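Local coordinates for phosphonate monoester hydrolase (Ruegeria pomeroyi, PDB 4UPK), which belongs to the sulfatase family, part of the alkaline phosphatase clan of hydrolases, at residues A[457-462]-A[468-473]. Residues are numbered along the deposited sequence; the frame is centred on the assembly and turned at random.
Sequences GAVAIL and TLVEFA
Val-459 and Phe-472, a non-hydrogen-bonded pair of antiparallel strands, illustrate how a hairpin can be close-packed on one face and sparse on the other. The valine extends CG1 over a face of the phenyl ring, a CH-pi contact 4.2 Å from the centroid and 27° off the ring normal. With that branch anti to the backbone N (chi1 -166°), the same methyl meets Val-470 CG1 at 3.7 Å, diagonally across the strands. Val-470 turns its other branch, CG2, to Ile-461 CG1, the two side chains running alongside each other, and Ile-461 CG2 reaches Thr-468 CG2 at 3.7 Å. An unbroken apolar row results. The Thr-468 hydroxyl is engaged by His-483, while the Phe-472 ring meets that of His-277.

The face of Ala-460, Leu-462, Leu-469 and Glu-471 has far fewer contacts between the strands: no side-chain pair there comes within 4.5 Å. It is nonetheless buried: helix 499-515 covers all but Leu-462, which rests on Tyr-430, and a second subunit packs on Ala-460 and Glu-471. Glu-471 leads its carboxylate away from Ala-460; OE2 hydrogen-bonds to Ser-506 OG and forms a salt bridge with Arg-507 NH1 of that subunit, probably favouring the charged form.

Between the faces, Ala-460 and Glu-471 exchange two 2.9 Å bonds, Ala-460 N to Glu-471 O and Glu-471 N to Ala-460 O. Leu-462 and Leu-469 repeat the exchange, and Ala-473 N to Ala-458 O (2.9 Å) closes the row. Strands 431-436 and 479-482 flank the pair, making this the central beta hairpin of a four-stranded antiparallel meander.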
# COMPACT_ATOMS: atom_id res chain seq x y z
N GLY A 457 -18.85 19.63 -17.12
CA GLY A 457 -17.90 20.35 -17.96
C GLY A 457 -17.39 19.61 -19.19
O GLY A 457 -16.72 20.21 -20.04
N ALA A 458 -17.71 18.30 -19.31
CA ALA A 458 -17.23 17.47 -20.42
C ALA A 458 -17.80 17.75 -21.80
O ALA A 458 -19.00 17.97 -21.98
CB ALA A 458 -17.36 16.00 -20.08
N VAL A 459 -16.89 17.77 -22.77
CA VAL A 459 -17.15 17.96 -24.19
C VAL A 459 -16.54 16.73 -24.87
O VAL A 459 -15.51 16.22 -24.41
CB VAL A 459 -16.54 19.27 -24.75
CG1 VAL A 459 -17.11 19.59 -26.12
CG2 VAL A 459 -16.76 20.46 -23.81
N ALA A 460 -17.20 16.22 -25.92
CA ALA A 460 -16.72 15.09 -26.70
C ALA A 460 -16.81 15.41 -28.19
O ALA A 460 -17.74 16.11 -28.62
CB ALA A 460 -17.52 13.85 -26.37
N ILE A 461 -15.78 14.98 -28.96
CA ILE A 461 -15.65 15.19 -30.42
C ILE A 461 -15.49 13.83 -31.13
O ILE A 461 -14.66 13.02 -30.71
CB ILE A 461 -14.45 16.15 -30.76
CG1 ILE A 461 -14.52 17.51 -29.98
CG2 ILE A 461 -14.30 16.37 -32.28
CD1 ILE A 461 -13.20 18.08 -29.56
N LEU A 462 -16.27 13.58 -32.19
CA LEU A 462 -16.15 12.37 -33.00
C LEU A 462 -15.87 12.77 -34.45
O LEU A 462 -16.69 13.45 -35.06
CB LEU A 462 -17.40 11.44 -32.89
CG LEU A 462 -17.25 10.06 -33.54
CD1 LEU A 462 -17.81 8.97 -32.66
CD2 LEU A 462 -17.90 10.01 -34.92
N THR A 468 -17.95 15.83 -38.38
CA THR A 468 -17.38 16.05 -37.06
C THR A 468 -18.56 16.45 -36.19
O THR A 468 -19.29 17.38 -36.51
CB THR A 468 -16.22 17.06 -37.04
OG1 THR A 468 -15.15 16.55 -37.81
CG2 THR A 468 -15.72 17.34 -35.61
N LEU A 469 -18.76 15.70 -35.12
CA LEU A 469 -19.82 15.91 -34.16
C LEU A 469 -19.19 16.36 -32.82
O LEU A 469 -18.19 15.79 -32.38
CB LEU A 469 -20.63 14.60 -33.96
CG LEU A 469 -21.60 14.56 -32.76
CD1 LEU A 469 -22.90 15.31 -33.05
CD2 LEU A 469 -21.88 13.18 -32.37
N VAL A 470 -19.80 17.40 -32.20
CA VAL A 470 -19.42 17.90 -30.88
C VAL A 470 -20.65 17.75 -29.98
O VAL A 470 -21.73 18.22 -30.33
CB VAL A 470 -18.87 19.36 -30.90
CG1 VAL A 470 -18.57 19.85 -29.48
CG2 VAL A 470 -17.63 19.49 -31.80
N GLU A 471 -20.50 17.07 -28.82
CA GLU A 471 -21.58 16.90 -27.85
C GLU A 471 -21.13 17.36 -26.48
O GLU A 471 -20.02 17.03 -26.06
CB GLU A 471 -22.06 15.44 -27.79
CG GLU A 471 -22.77 14.98 -29.06
CD GLU A 471 -24.25 15.27 -29.16
OE1 GLU A 471 -24.78 16.05 -28.33
OE2 GLU A 471 -24.89 14.68 -30.06
N PHE A 472 -21.99 18.10 -25.79
CA PHE A 472 -21.75 18.64 -24.44
C PHE A 472 -22.52 17.86 -23.35
O PHE A 472 -23.66 17.48 -23.58
CB PHE A 472 -22.21 20.12 -24.38
CG PHE A 472 -21.43 21.04 -25.28
CD1 PHE A 472 -21.81 21.24 -26.60
CD2 PHE A 472 -20.28 21.67 -24.82
CE1 PHE A 472 -21.06 22.06 -27.44
CE2 PHE A 472 -19.54 22.50 -25.65
CZ PHE A 472 -19.94 22.70 -26.95
N ALA A 473 -21.91 17.70 -22.15
CA ALA A 473 -22.53 17.10 -20.96
C ALA A 473 -23.55 18.12 -20.44
O ALA A 473 -24.64 17.74 -20.00
CB ALA A 473 -21.47 16.81 -19.90